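Local coordinates for protein acetyl-CoA C-acetyltransferase (Syntrophomonas wolfei subsp. wolfei, PDB 7N7Z) that probably catalyses the reversible thiolase reaction that joins two acetyl-CoA molecules into acetoacetyl-CoA and releases coenzyme A, at residues B[277-282]-B[397-402]; B[9-14]-B[261-266]. One frame throughout, in Å; residues are numbered along the deposited sequence.

From the N terminus, the first strand of the fold, 8-20, supplies residues 9-14, and interaction 2 closes a long loop of 246 residues by pairing them with 261-266 at the end of strand 254-264. The chain then turns through helix 265-270 into strand 277-285, from which interaction 1 opens; its partner, 397-402, closes a second loop of 114 residues at the C terminus. The two loops follow in series, neither nested nor crossed. Strands 8-20 and 277-285 are neighbours in one mixed sheet, so the contacts join there: Met277 O lies 2.9 Å from Val10 N, a probable hydrogen bond linking the N-terminal and C-terminal thiolase regions.

Interaction 1. Residues B[277-282]-B[397-402]; sequences MKLVGI and SLWTRD
Strand 277-282 runs antiparallel to strand 397-400, their axes at 169°, with Lys278 opposite Thr400 in a hydrogen-bonded pair and both Val280 and Gly281 facing Leu398 in a classic beta bulge. This is the junction of the first and last strands of the C-terminal half of a thiolase fold. At the bulge Leu398 O accepts two bonds from the same side of its carbonyl plane, from Val280 N at 2.8 Å and from Gly281 N at 3.1 Å, while Leu398 N gives its hydrogen back to Gly281 O.

Trp399 shares a face of the sheet with Leu279, Ile282 and Ser397. Leu279 CD1 sits over its six-membered ring, 3.7 Å from the centroid and 12° off the normal, a CH-pi contact. The other side of the indole is met by Met277: with CG held between the backbone N and the carbonyl carbon (chi1 62°) and the rest of the chain extended, CE comes over the rim of the ring, and SD lies obliquely to the five-membered ring, 4.7 Å from its centroid, a Met-aromatic contact, and touches Trp399 CB. Helix 94-107 packs on Leu279 and helix 360-378 on Met277 and Trp399.

At the bulge Val280 points at the partner strand: its CB meets Leu398 CB, and its CG2 lies 3.7 Å from Thr400 CG2. Helix 296-307 and Trp309 cover Val280 and Leu398 here. At the strand end Lys278 NZ forms a long salt bridge with Asp402 OD1, 3.5 Å, the lysine bending at chi3 and crossing the aspartate nearly at right angles; its stronger partner is Glu7. The indole is fixed in rotation by its own strand as well, Trp399 NE1 donating in the ring plane to Ser397 OG at 3.1 Å.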
loop_
_atom_site.group_PDB
_atom_site.type_symbol
_atom_site.label_atom_id
_atom_site.label_comp_id
_atom_site.label_asym_id
_atom_site.label_seq_id
_atom_site.Cartn_x
_atom_site.Cartn_y
_atom_site.Cartn_z
ATOM N N MET B 277 7.437 -33.144 33.615
ATOM C CA MET B 277 7.071 -34.365 32.912
ATOM C C MET B 277 8.148 -34.675 31.882
ATOM O O MET B 277 8.983 -33.829 31.551
ATOM C CB MET B 277 5.687 -34.245 32.261
ATOM C CG MET B 277 5.570 -33.171 31.201
ATOM S SD MET B 277 3.931 -33.165 30.446
ATOM C CE MET B 277 3.993 -31.645 29.504
ATOM N N LYS B 278 8.119 -35.908 31.386
ATOM C CA LYS B 278 9.157 -36.439 30.512
ATOM C C LYS B 278 8.586 -36.694 29.126
ATOM O O LYS B 278 7.525 -37.314 28.989
ATOM C CB LYS B 278 9.739 -37.734 31.085
ATOM C CG LYS B 278 10.478 -38.591 30.064
ATOM C CD LYS B 278 11.448 -39.558 30.734
ATOM C CE LYS B 278 10.758 -40.365 31.820
ATOM N NZ LYS B 278 11.568 -41.524 32.287
ATOM N N LEU B 279 9.295 -36.223 28.104
ATOM C CA LEU B 279 8.917 -36.511 26.729
ATOM C C LEU B 279 8.923 -38.014 26.489
ATOM O O LEU B 279 9.936 -38.685 26.715
ATOM C CB LEU B 279 9.881 -35.814 25.768
ATOM C CG LEU B 279 9.665 -36.073 24.276
ATOM C CD1 LEU B 279 8.322 -35.525 23.818
ATOM C CD2 LEU B 279 10.798 -35.463 23.467
ATOM N N VAL B 280 7.792 -38.542 26.036
ATOM C CA VAL B 280 7.666 -39.952 25.681
ATOM C C VAL B 280 7.793 -40.153 24.178
ATOM O O VAL B 280 8.538 -41.017 23.717
ATOM C CB VAL B 280 6.328 -40.519 26.205
ATOM C CG1 VAL B 280 6.181 -41.984 25.813
ATOM C CG2 VAL B 280 6.225 -40.351 27.717
ATOM N N GLY B 281 7.062 -39.361 23.403
ATOM C CA GLY B 281 7.113 -39.462 21.959
ATOM C C GLY B 281 6.590 -38.197 21.323
ATOM O O GLY B 281 5.912 -37.387 21.964
ATOM N N ILE B 282 6.918 -38.035 20.045
ATOM C CA ILE B 282 6.508 -36.862 19.281
ATOM C C ILE B 282 6.871 -37.107 17.823
ATOM O O ILE B 282 7.985 -37.542 17.517
ATOM C CB ILE B 282 7.170 -35.582 19.820
ATOM C CG1 ILE B 282 6.654 -34.357 19.061
ATOM C CG2 ILE B 282 8.684 -35.678 19.717
ATOM C CD1 ILE B 282 6.893 -33.050 19.786
ATOM N N SER B 397 2.087 -35.910 20.295
ATOM C CA SER B 397 3.166 -36.088 21.255
ATOM C C SER B 397 2.609 -36.719 22.522
ATOM O O SER B 397 1.438 -36.533 22.862
ATOM C CB SER B 397 3.854 -34.757 21.581
ATOM O OG SER B 397 2.914 -33.782 21.996
ATOM N N LEU B 398 3.467 -37.467 23.215
ATOM C CA LEU B 398 3.094 -38.178 24.430
ATOM C C LEU B 398 4.073 -37.843 25.545
ATOM O O LEU B 398 5.271 -37.667 25.304
ATOM C CB LEU B 398 3.066 -39.690 24.202
ATOM C CG LEU B 398 2.064 -40.167 23.150
ATOM C CD1 LEU B 398 2.427 -41.564 22.669
ATOM C CD2 LEU B 398 0.648 -40.133 23.702
ATOM N N TRP B 399 3.552 -37.755 26.767
ATOM C CA TRP B 399 4.331 -37.313 27.914
ATOM C C TRP B 399 3.870 -38.077 29.146
ATOM O O TRP B 399 2.753 -38.600 29.192
ATOM C CB TRP B 399 4.188 -35.801 28.138
ATOM C CG TRP B 399 4.344 -34.970 26.886
ATOM C CD1 TRP B 399 3.456 -34.862 25.850
ATOM C CD2 TRP B 399 5.451 -34.127 26.549
ATOM N NE1 TRP B 399 3.945 -34.010 24.892
ATOM C CE2 TRP B 399 5.168 -33.545 25.296
ATOM C CE3 TRP B 399 6.655 -33.809 27.184
ATOM C CZ2 TRP B 399 6.044 -32.665 24.667
ATOM C CZ3 TRP B 399 7.525 -32.935 26.557
ATOM C CH2 TRP B 399 7.215 -32.372 25.312
ATOM N N THR B 400 4.745 -38.138 30.149
ATOM C CA THR B 400 4.421 -38.776 31.415
ATOM C C THR B 400 5.040 -37.987 32.559
ATOM O O THR B 400 6.117 -37.401 32.421
ATOM C CB THR B 400 4.915 -40.231 31.477
ATOM O OG1 THR B 400 4.431 -40.848 32.679
ATOM C CG2 THR B 400 6.440 -40.297 31.453
ATOM N N ARG B 401 4.344 -37.984 33.698
ATOM C CA ARG B 401 4.846 -37.383 34.927
ATOM C C ARG B 401 5.633 -38.374 35.777
ATOM O O ARG B 401 5.664 -38.245 37.008
ATOM C CB ARG B 401 3.687 -36.792 35.730
ATOM C CG ARG B 401 2.949 -35.677 35.007
ATOM C CD ARG B 401 1.800 -35.135 35.839
ATOM N NE ARG B 401 2.273 -34.415 37.016
ATOM C CZ ARG B 401 1.609 -34.324 38.161
ATOM N NH1 ARG B 401 0.430 -34.902 38.326
ATOM N NH2 ARG B 401 2.143 -33.639 39.167
ATOM N N ASP B 402 6.273 -39.355 35.148
ATOM C CA ASP B 402 7.011 -40.393 35.860
ATOM C C ASP B 402 6.131 -41.078 36.900
ATOM O O ASP B 402 5.892 -42.283 36.826
ATOM C CB ASP B 402 8.256 -39.806 36.526
ATOM C CG ASP B 402 9.290 -39.355 35.521
ATOM O OD1 ASP B 402 9.271 -39.877 34.387
ATOM O OD2 ASP B 402 10.120 -38.486 35.862
#

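Interaction 2. Residues B[9-14]-B[261-266]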
loop_
_atom_site.group_PDB
_atom_site.type_symbol
_atom_site.label_atom_id
_atom_site.label_comp_id
_atom_site.label_asym_id
_atom_site.label_seq_id
_atom_site.Cartn_x
_atom_site.Cartn_y
_atom_site.Cartn_z
ATOM N N VAL B 9 13.087 -33.676 29.642
ATOM C CA VAL B 9 12.031 -33.310 30.574
ATOM C C VAL B 9 11.687 -31.840 30.373
ATOM O O VAL B 9 12.468 -31.061 29.820
ATOM C CB VAL B 9 12.429 -33.567 32.045
ATOM C CG1 VAL B 9 12.658 -35.052 32.284
ATOM C CG2 VAL B 9 13.671 -32.763 32.416
ATOM N N VAL B 10 10.495 -31.468 30.835
ATOM C CA VAL B 10 10.038 -30.083 30.847
ATOM C C VAL B 10 10.107 -29.584 32.282
ATOM O O VAL B 10 9.628 -30.257 33.203
ATOM C CB VAL B 10 8.611 -29.950 30.288
ATOM C CG1 VAL B 10 8.254 -28.482 30.093
ATOM C CG2 VAL B 10 8.477 -30.722 28.987
ATOM N N VAL B 11 10.696 -28.407 32.472
ATOM C CA VAL B 11 10.900 -27.857 33.804
ATOM C C VAL B 11 10.049 -26.619 34.066
ATOM O O VAL B 11 9.771 -26.321 35.238
ATOM C CB VAL B 11 12.391 -27.541 34.048
ATOM C CG1 VAL B 11 12.615 -27.041 35.464
ATOM C CG2 VAL B 11 13.239 -28.777 33.787
ATOM N N GLY B 12 9.629 -25.901 33.036
ATOM C CA GLY B 12 8.783 -24.735 33.218
ATOM C C GLY B 12 7.865 -24.567 32.029
ATOM O O GLY B 12 8.232 -24.882 30.892
ATOM N N MET B 13 6.659 -24.068 32.296
ATOM C CA MET B 13 5.648 -23.901 31.261
ATOM C C MET B 13 4.768 -22.712 31.604
ATOM O O MET B 13 4.434 -22.497 32.772
ATOM C CB MET B 13 4.785 -25.159 31.118
ATOM C CG MET B 13 5.559 -26.392 30.699
ATOM S SD MET B 13 4.507 -27.845 30.566
ATOM C CE MET B 13 4.198 -27.868 28.810
ATOM N N ALA B 14 4.384 -21.951 30.582
ATOM C CA ALA B 14 3.528 -20.792 30.784
ATOM C C ALA B 14 2.907 -20.394 29.456
ATOM O O ALA B 14 3.432 -20.697 28.382
ATOM C CB ALA B 14 4.305 -19.614 31.380
ATOM N N VAL B 261 10.515 -24.557 29.019
ATOM C CA VAL B 261 11.936 -24.816 29.223
ATOM C C VAL B 261 12.129 -26.325 29.262
ATOM O O VAL B 261 11.596 -27.004 30.150
ATOM C CB VAL B 261 12.455 -24.160 30.511
ATOM C CG1 VAL B 261 13.930 -24.493 30.719
ATOM C CG2 VAL B 261 12.240 -22.657 30.466
ATOM N N PHE B 262 12.886 -26.848 28.303
ATOM C CA PHE B 262 13.172 -28.270 28.209
ATOM C C PHE B 262 14.602 -28.538 28.658
ATOM O O PHE B 262 15.476 -27.671 28.562
ATOM C CB PHE B 262 12.962 -28.777 26.780
ATOM C CG PHE B 262 11.548 -28.634 26.295
ATOM C CD1 PHE B 262 11.128 -27.467 25.679
ATOM C CD2 PHE B 262 10.636 -29.661 26.463
ATOM C CE1 PHE B 262 9.827 -27.328 25.236
ATOM C CE2 PHE B 262 9.331 -29.528 26.024
ATOM C CZ PHE B 262 8.928 -28.359 25.409
ATOM N N MET B 263 14.833 -29.752 29.155
ATOM C CA MET B 263 16.134 -30.112 29.693
ATOM C C MET B 263 16.349 -31.611 29.574
ATOM O O MET B 263 15.398 -32.397 29.612
ATOM C CB MET B 263 16.266 -29.712 31.166
ATOM C CG MET B 263 16.557 -28.250 31.392
ATOM S SD MET B 263 16.798 -27.879 33.138
ATOM C CE MET B 263 16.086 -26.236 33.212
ATOM N N SER B 264 17.614 -31.996 29.437
ATOM C CA SER B 264 17.983 -33.386 29.652
ATOM C C SER B 264 17.721 -33.752 31.106
ATOM O O SER B 264 17.918 -32.937 32.014
ATOM C CB SER B 264 19.454 -33.609 29.302
ATOM O OG SER B 264 20.301 -32.996 30.259
ATOM N N LYS B 265 17.249 -34.981 31.324
ATOM C CA LYS B 265 16.977 -35.441 32.682
ATOM C C LYS B 265 18.173 -35.207 33.596
ATOM O O LYS B 265 18.013 -34.808 34.755
ATOM C CB LYS B 265 16.608 -36.925 32.659
ATOM C CG LYS B 265 15.672 -37.371 33.775
ATOM C CD LYS B 265 15.447 -38.877 33.715
ATOM C CE LYS B 265 14.648 -39.384 34.905
ATOM N NZ LYS B 265 13.178 -39.238 34.691
ATOM N N LYS B 266 19.383 -35.443 33.087
ATOM C CA LYS B 266 20.573 -35.341 33.921
ATOM C C LYS B 266 20.968 -33.894 34.191
ATOM O O LYS B 266 21.551 -33.606 35.242
ATOM C CB LYS B 266 21.730 -36.093 33.262
ATOM C CG LYS B 266 21.519 -37.601 33.210
ATOM C CD LYS B 266 22.520 -38.281 32.283
ATOM C CE LYS B 266 23.175 -39.487 32.944
ATOM N NZ LYS B 266 24.523 -39.776 32.375
#
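Val10 and Phe262 lie side by side and point the same way, Val10 CG2 meeting the ring carbon Phe262 CE2 at 3.3 Å, in an approach that is oblique to the ring. Their backbones belong to an antiparallel ladder. Val9 N donates to Met263 O over a short 2.6 Å, nearly in line with the carbonyl, and Met263 N returns a bond to Val9 O. Farther along, Val11 N reaches Val261 O almost straight, at 177°, and Val261 N bonds to Gly12 O at 3.0 Å. Val9 O also receives a CA-H...O contact from Phe262 CA at 3.3 Å, so this carbonyl is approached by two neighbouring residues of the partner strand.

On the other face Met263 crosses Val11 at about a right angle, SD 3.7 Å from Val11 CG2 and CE close to the same methyl; CG stands anti to the carbonyl carbon (chi1 -79°), which starts the thioether on its way to the valine. Replacing Met263 by an alanine would probably open a gap beside Val11 CG2, losing the sulfur and methyl that pack there. Val9 CG2 comes within 3.3 Å of Met263 O, and Val9 CG1 touches the aliphatic chain of Lys265.

In the next shell, Thr99, Cys103 and Ile106 of helix 94-107 pack on the Phe262 ring, while Val47, Ile113 and Leu273 close round Met263. Ser264 ends the strand as the N-cap of helix 265-270, its OG accepting from Lys267 N. The two strands, crossing at 141°, are the first and last of the N-terminal half, where the last strand runs antiparallel to the others in the order 3-2-4-5-1 that characterises the thiolase fold.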